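MmoQ Response regulator (Methylococcus capsulatus, PDB 3LJX) probably makes cyclic di-GMP from GTP as the full-length response regulator, of which this chain is a piece containing the HDOD domain. Local coordinates at residues V197-S205 with T216-A224; Q206-G214 with L246-C254. All coordinates share one frame; numbering follows the deposited sequence.

Interaction 1: V197-S205 with T216-A224; sequences VFIDALQLS and TGRFARQLA
A201 of helix 196-204 packs into helix 214-233 as a knob among T216, F219, A220 and L223. Its CB lies 3.5 Å from F219 CD2. A220 answers from the other helix: its CB sits 3.3 Å from A201 O and also meets L204 CB. These small residues let the axes of these two segments approach to 7.8 Å. The packing is tight around S205, where its CB is 3.5 Å from L223 CB, closer than carbon atoms usually pack. S205 OG turns back and bonds L202 O at 2.6 Å. Its chi1 of 75° sets it between the backbone N and the carbonyl carbon, within reach of that oxygen. F219 has CG anti to its backbone N (chi1 -173°), which swings the ring toward F198. Its edge meets the F198 face in an offset edge-to-face pair, with F219 CE2 3.8 Å from F198 CD2. L223 CD1 lies over the centre of one face of the F219 ring. The V197 side is looser. T216 is a second knob, among V197, D200, A201 and L204, but its CG2 comes only to 3.9 Å from L204 CD2. V197 is exposed there, and D200 turns its carboxylate to Q196. The arrangement is knobs-into-holes packing of two helical segments whose axes cross at -54°, within an all-helical fold that contains the HDOD domain.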
# COMPACT_ATOMS: atom_id res chain seq x y z
N VAL A 197 -7.27 4.81 13.28
CA VAL A 197 -7.73 5.99 12.51
C VAL A 197 -7.33 5.90 11.06
O VAL A 197 -8.10 6.30 10.19
CB VAL A 197 -7.24 7.38 13.01
CG1 VAL A 197 -8.17 7.95 14.04
CG2 VAL A 197 -5.76 7.35 13.44
N PHE A 198 -6.12 5.42 10.79
CA PHE A 198 -5.67 5.29 9.41
C PHE A 198 -6.49 4.26 8.64
O PHE A 198 -6.90 4.51 7.51
CB PHE A 198 -4.17 4.98 9.34
CG PHE A 198 -3.31 6.17 9.62
CD1 PHE A 198 -3.34 6.78 10.86
CD2 PHE A 198 -2.46 6.68 8.65
CE1 PHE A 198 -2.54 7.89 11.12
CE2 PHE A 198 -1.66 7.79 8.92
CZ PHE A 198 -1.70 8.39 10.15
N ILE A 199 -6.75 3.11 9.26
CA ILE A 199 -7.59 2.09 8.63
C ILE A 199 -9.02 2.63 8.40
O ILE A 199 -9.62 2.39 7.34
CB ILE A 199 -7.64 0.77 9.46
CG1 ILE A 199 -6.33 -0.01 9.30
CG2 ILE A 199 -8.76 -0.11 8.98
CD1 ILE A 199 -5.25 0.41 10.25
N ASP A 200 -9.55 3.38 9.36
CA ASP A 200 -10.88 3.96 9.18
C ASP A 200 -10.88 4.98 8.05
O ASP A 200 -11.83 5.05 7.27
CB ASP A 200 -11.39 4.63 10.47
CG ASP A 200 -11.75 3.62 11.56
OD1 ASP A 200 -11.77 2.40 11.29
OD2 ASP A 200 -12.01 4.05 12.70
N ALA A 201 -9.82 5.77 7.94
CA ALA A 201 -9.78 6.79 6.90
C ALA A 201 -9.76 6.08 5.55
O ALA A 201 -10.46 6.48 4.61
CB ALA A 201 -8.58 7.68 7.08
N LEU A 202 -9.01 4.99 5.48
CA LEU A 202 -8.92 4.18 4.27
C LEU A 202 -10.27 3.58 3.89
O LEU A 202 -10.70 3.67 2.73
CB LEU A 202 -7.92 3.05 4.47
CG LEU A 202 -7.81 2.06 3.31
CD1 LEU A 202 -7.38 2.78 2.03
CD2 LEU A 202 -6.84 0.91 3.66
N GLN A 203 -10.94 2.98 4.86
CA GLN A 203 -12.26 2.41 4.60
C GLN A 203 -13.25 3.48 4.16
O GLN A 203 -13.99 3.29 3.20
CB GLN A 203 -12.79 1.66 5.81
CG GLN A 203 -13.98 0.78 5.46
CD GLN A 203 -14.40 -0.13 6.59
OE1 GLN A 203 -13.96 0.02 7.73
NE2 GLN A 203 -15.26 -1.10 6.28
N LEU A 204 -13.27 4.61 4.87
CA LEU A 204 -14.10 5.75 4.50
C LEU A 204 -13.83 6.18 3.05
O LEU A 204 -14.76 6.47 2.30
CB LEU A 204 -13.81 6.93 5.43
CG LEU A 204 -14.97 7.56 6.17
CD1 LEU A 204 -15.86 6.50 6.77
CD2 LEU A 204 -14.43 8.49 7.26
N SER A 205 -12.56 6.22 2.66
CA SER A 205 -12.20 6.74 1.35
C SER A 205 -12.80 5.90 0.24
O SER A 205 -12.81 6.32 -0.91
CB SER A 205 -10.69 6.75 1.16
OG SER A 205 -10.24 5.42 0.93
N THR A 216 -10.50 12.65 10.05
CA THR A 216 -10.67 11.34 9.43
C THR A 216 -11.36 11.48 8.08
O THR A 216 -10.95 10.84 7.11
CB THR A 216 -11.48 10.38 10.32
OG1 THR A 216 -10.89 10.33 11.63
CG2 THR A 216 -11.45 9.00 9.72
N GLY A 217 -12.38 12.33 8.02
CA GLY A 217 -13.11 12.60 6.79
C GLY A 217 -12.22 13.28 5.77
O GLY A 217 -12.25 12.96 4.58
N ARG A 218 -11.39 14.21 6.24
CA ARG A 218 -10.55 14.97 5.31
C ARG A 218 -9.46 14.08 4.73
O ARG A 218 -9.18 14.11 3.52
CB ARG A 218 -9.95 16.19 5.99
CG ARG A 218 -9.30 17.16 5.02
CD ARG A 218 -8.69 18.33 5.76
NE ARG A 218 -9.52 19.51 5.65
CZ ARG A 218 -9.22 20.54 4.87
NH1 ARG A 218 -8.10 20.53 4.16
NH2 ARG A 218 -10.03 21.59 4.81
N PHE A 219 -8.86 13.25 5.58
CA PHE A 219 -7.84 12.33 5.11
C PHE A 219 -8.49 11.32 4.15
O PHE A 219 -7.93 11.00 3.11
CB PHE A 219 -7.16 11.65 6.29
CG PHE A 219 -5.98 10.80 5.92
CD1 PHE A 219 -5.15 11.16 4.88
CD2 PHE A 219 -5.68 9.65 6.64
CE1 PHE A 219 -4.05 10.37 4.54
CE2 PHE A 219 -4.58 8.86 6.32
CZ PHE A 219 -3.76 9.23 5.26
N ALA A 220 -9.69 10.85 4.49
CA ALA A 220 -10.41 9.94 3.60
C ALA A 220 -10.60 10.57 2.21
O ALA A 220 -10.37 9.92 1.18
CB ALA A 220 -11.76 9.51 4.21
N ARG A 221 -11.02 11.82 2.17
CA ARG A 221 -11.22 12.49 0.88
C ARG A 221 -9.88 12.63 0.14
O ARG A 221 -9.84 12.55 -1.09
CB ARG A 221 -11.90 13.85 1.05
CG ARG A 221 -13.41 13.75 1.31
CD ARG A 221 -14.09 15.13 1.42
NE ARG A 221 -13.84 15.75 2.72
CZ ARG A 221 -14.51 15.44 3.82
NH1 ARG A 221 -15.48 14.52 3.79
NH2 ARG A 221 -14.21 16.03 4.97
N GLN A 222 -8.79 12.77 0.88
CA GLN A 222 -7.47 12.86 0.25
C GLN A 222 -7.05 11.53 -0.35
O GLN A 222 -6.44 11.48 -1.43
CB GLN A 222 -6.42 13.34 1.24
CG GLN A 222 -6.60 14.80 1.69
CD GLN A 222 -5.68 15.14 2.87
OE1 GLN A 222 -5.43 14.28 3.74
NE2 GLN A 222 -5.18 16.37 2.90
N LEU A 223 -7.38 10.45 0.36
CA LEU A 223 -7.12 9.10 -0.11
C LEU A 223 -7.94 8.81 -1.35
O LEU A 223 -7.41 8.32 -2.35
CB LEU A 223 -7.46 8.08 0.97
CG LEU A 223 -6.37 7.86 2.02
CD1 LEU A 223 -6.97 7.59 3.42
CD2 LEU A 223 -5.47 6.72 1.55
N ALA A 224 -9.23 9.14 -1.29
CA ALA A 224 -10.14 8.90 -2.41
C ALA A 224 -9.64 9.65 -3.64
O ALA A 224 -9.66 9.12 -4.74
CB ALA A 224 -11.60 9.34 -2.05

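Interaction 2: Q206-G214 with L246-C254; sequences QQDEIRDEG and LLRAEARRC
I210 N donates to E250 OE2 where the loop between helices 196-204 and 214-233 runs along helix 245-254. This is a loop-on-helix contact in an all-helical fold. The bond is 3.0 Å long and nearly straight, with an angle of 164° at the hydrogen. The amide meets OE2 nearly along its C-O axis. E250 has CG anti to its carbonyl carbon (chi1 -68°) and is extended beyond it, which brings the carboxylate to the loop backbone. The I210 side chain crosses that of E250 at about a right angle and is buried. A224 of helix 214-233 also touches it.

One turn further along the helix, R253 donates to the carbonyl oxygen of R211. Its extended chain carries the guanidinium to R211 O, which lies at the edge of the group and near its plane. NH2 donates at 3.2 Å to R211 O, from above the carbonyl plane. NH1 adds a weak bond to the same oxygen. The neighbouring acceptors I210 O and D212 O are both taken by R221 NH1 of helix 214-233. Three successive loop carbonyls therefore have arginine donors. The positive charges of R253 and R221 come close here, each facing backbone carbonyls of the loop, which may partly offset their charge.

The R211 side chain turns back along the loop, where its NE makes a salt bridge to E209 OE2. Near the start of helix 245-254, L246 CD1 packs against the loop, 3.3 Å from D208 O and 4.0 Å from E209 CB.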
# COMPACT_ATOMS: atom_id res chain seq x y z
N GLN A 206 -13.29 4.71 0.59
CA GLN A 206 -13.83 3.80 -0.42
C GLN A 206 -15.35 3.92 -0.68
O GLN A 206 -15.86 3.30 -1.60
CB GLN A 206 -13.43 2.36 -0.08
CG GLN A 206 -11.91 2.16 -0.12
CD GLN A 206 -11.43 0.86 0.52
OE1 GLN A 206 -10.34 0.38 0.22
NE2 GLN A 206 -12.25 0.28 1.40
N GLN A 207 -16.05 4.72 0.12
CA GLN A 207 -17.46 4.97 -0.10
C GLN A 207 -17.66 5.77 -1.37
O GLN A 207 -16.77 6.50 -1.82
CB GLN A 207 -18.07 5.79 1.04
CG GLN A 207 -17.84 5.27 2.43
CD GLN A 207 -18.22 6.32 3.44
OE1 GLN A 207 -17.36 7.06 3.93
NE2 GLN A 207 -19.51 6.44 3.72
N ASP A 208 -18.86 5.67 -1.93
CA ASP A 208 -19.23 6.43 -3.11
C ASP A 208 -19.13 7.92 -2.83
O ASP A 208 -18.73 8.71 -3.69
CB ASP A 208 -20.65 6.06 -3.55
CG ASP A 208 -20.81 4.57 -3.83
OD1 ASP A 208 -20.50 4.15 -4.97
OD2 ASP A 208 -21.22 3.82 -2.92
N GLU A 209 -19.48 8.30 -1.61
CA GLU A 209 -19.58 9.70 -1.24
C GLU A 209 -19.09 9.85 0.20
O GLU A 209 -19.50 9.08 1.09
CB GLU A 209 -21.04 10.14 -1.40
CG GLU A 209 -21.41 11.46 -0.77
CD GLU A 209 -22.85 11.86 -1.08
OE1 GLU A 209 -23.55 11.07 -1.76
OE2 GLU A 209 -23.30 12.95 -0.66
N ILE A 210 -18.22 10.82 0.44
CA ILE A 210 -17.59 10.97 1.76
C ILE A 210 -18.00 12.28 2.42
O ILE A 210 -17.37 13.31 2.19
CB ILE A 210 -16.06 10.93 1.66
CG1 ILE A 210 -15.62 9.68 0.89
CG2 ILE A 210 -15.43 10.97 3.05
CD1 ILE A 210 -14.29 9.85 0.19
N ARG A 211 -19.05 12.23 3.23
CA ARG A 211 -19.63 13.42 3.83
C ARG A 211 -18.99 13.74 5.18
O ARG A 211 -19.00 14.89 5.64
CB ARG A 211 -21.12 13.22 4.04
CG ARG A 211 -21.87 12.86 2.79
CD ARG A 211 -23.35 12.77 3.09
NE ARG A 211 -24.08 12.16 1.98
CZ ARG A 211 -25.34 11.75 2.07
NH1 ARG A 211 -26.00 11.88 3.21
NH2 ARG A 211 -25.94 11.21 1.02
N ASP A 212 -18.45 12.70 5.80
CA ASP A 212 -17.90 12.76 7.15
C ASP A 212 -17.03 13.98 7.43
O ASP A 212 -16.19 14.37 6.62
CB ASP A 212 -17.08 11.50 7.43
CG ASP A 212 -17.84 10.24 7.10
OD1 ASP A 212 -18.23 10.07 5.92
OD2 ASP A 212 -18.04 9.41 8.02
N GLU A 213 -17.24 14.57 8.59
CA GLU A 213 -16.41 15.69 9.00
C GLU A 213 -15.17 15.21 9.76
O GLU A 213 -14.94 14.01 9.88
CB GLU A 213 -17.23 16.68 9.83
CG GLU A 213 -17.98 17.67 8.97
CD GLU A 213 -19.38 17.94 9.48
OE1 GLU A 213 -20.31 18.00 8.65
OE2 GLU A 213 -19.54 18.09 10.72
N GLY A 214 -14.37 16.16 10.22
CA GLY A 214 -13.18 15.84 11.00
C GLY A 214 -11.99 15.42 10.16
O GLY A 214 -12.10 15.23 8.94
N LEU A 246 -18.51 15.18 -8.17
CA LEU A 246 -18.39 14.82 -6.77
C LEU A 246 -16.94 14.86 -6.32
O LEU A 246 -16.60 15.51 -5.32
CB LEU A 246 -18.95 13.42 -6.52
CG LEU A 246 -19.61 13.16 -5.15
CD1 LEU A 246 -19.46 11.71 -4.77
CD2 LEU A 246 -19.10 14.08 -4.02
N LEU A 247 -16.07 14.16 -7.05
CA LEU A 247 -14.65 14.13 -6.67
C LEU A 247 -14.06 15.54 -6.70
O LEU A 247 -13.29 15.91 -5.81
CB LEU A 247 -13.85 13.18 -7.57
CG LEU A 247 -13.63 11.76 -7.07
CD1 LEU A 247 -12.96 11.79 -5.70
CD2 LEU A 247 -14.93 10.98 -7.02
N ARG A 248 -14.42 16.34 -7.70
CA ARG A 248 -13.88 17.70 -7.76
C ARG A 248 -14.35 18.48 -6.56
O ARG A 248 -13.60 19.26 -5.99
CB ARG A 248 -14.26 18.43 -9.06
CG ARG A 248 -13.58 17.90 -10.31
CD ARG A 248 -13.79 18.84 -11.50
NE ARG A 248 -15.21 18.99 -11.86
CZ ARG A 248 -15.89 20.14 -11.84
NH1 ARG A 248 -15.29 21.28 -11.47
NH2 ARG A 248 -17.17 20.17 -12.19
N ALA A 249 -15.61 18.26 -6.17
CA ALA A 249 -16.14 18.96 -5.00
C ALA A 249 -15.42 18.52 -3.73
O ALA A 249 -15.14 19.33 -2.83
CB ALA A 249 -17.67 18.76 -4.89
N GLU A 250 -15.10 17.23 -3.66
CA GLU A 250 -14.39 16.71 -2.49
C GLU A 250 -12.95 17.23 -2.53
O GLU A 250 -12.40 17.64 -1.51
CB GLU A 250 -14.47 15.18 -2.43
CG GLU A 250 -15.89 14.65 -2.15
CD GLU A 250 -16.01 13.13 -2.21
OE1 GLU A 250 -15.14 12.47 -2.81
OE2 GLU A 250 -16.98 12.60 -1.66
N ALA A 251 -12.35 17.24 -3.72
CA ALA A 251 -11.05 17.86 -3.93
C ALA A 251 -11.05 19.29 -3.42
O ALA A 251 -10.20 19.66 -2.61
CB ALA A 251 -10.68 17.83 -5.41
N ARG A 252 -12.01 20.10 -3.87
CA ARG A 252 -12.09 21.48 -3.41
C ARG A 252 -12.20 21.52 -1.89
O ARG A 252 -11.65 22.40 -1.24
CB ARG A 252 -13.28 22.23 -4.04
CG ARG A 252 -13.37 22.15 -5.56
CD ARG A 252 -12.64 23.28 -6.28
NE ARG A 252 -12.91 23.24 -7.73
CZ ARG A 252 -13.73 24.08 -8.37
NH1 ARG A 252 -14.36 25.06 -7.72
NH2 ARG A 252 -13.91 23.94 -9.69
N ARG A 253 -12.91 20.56 -1.32
CA ARG A 253 -13.18 20.59 0.12
C ARG A 253 -11.94 20.29 0.99
O ARG A 253 -11.85 20.78 2.13
CB ARG A 253 -14.39 19.69 0.46
CG ARG A 253 -14.93 19.87 1.86
CD ARG A 253 -16.04 18.88 2.11
NE ARG A 253 -16.31 18.69 3.53
CZ ARG A 253 -17.11 17.74 4.00
NH1 ARG A 253 -17.70 16.89 3.15
NH2 ARG A 253 -17.32 17.62 5.30
N CYS A 254 -10.99 19.50 0.47
CA CYS A 254 -9.66 19.42 1.11
C CYS A 254 -8.80 20.64 0.77
O CYS A 254 -7.81 20.91 1.45
CB CYS A 254 -8.84 18.19 0.71
SG CYS A 254 -9.63 16.78 -0.06

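In the fold
The segments of the two interactions alternate along the chain, and their centres lie about 10 Å apart. Helix 214-233 joins them. One side of it packs on helix 196-204 in interaction 1, while R218 and R221, which take no part in that contact, reach interaction 2. R221 NH1 lies 2.8 Å from I210 O and 2.9 Å from D212 O. R218 NH1 is 2.8 Å from C254 O, a weak bond to the end of helix 245-254. The loop 206-214 touches helices 214-233 and 245-254, which also pack on each other. Interaction 1 is the more buried, about 14 Å from the chain centre to its own centre, against about 21 Å for interaction 2.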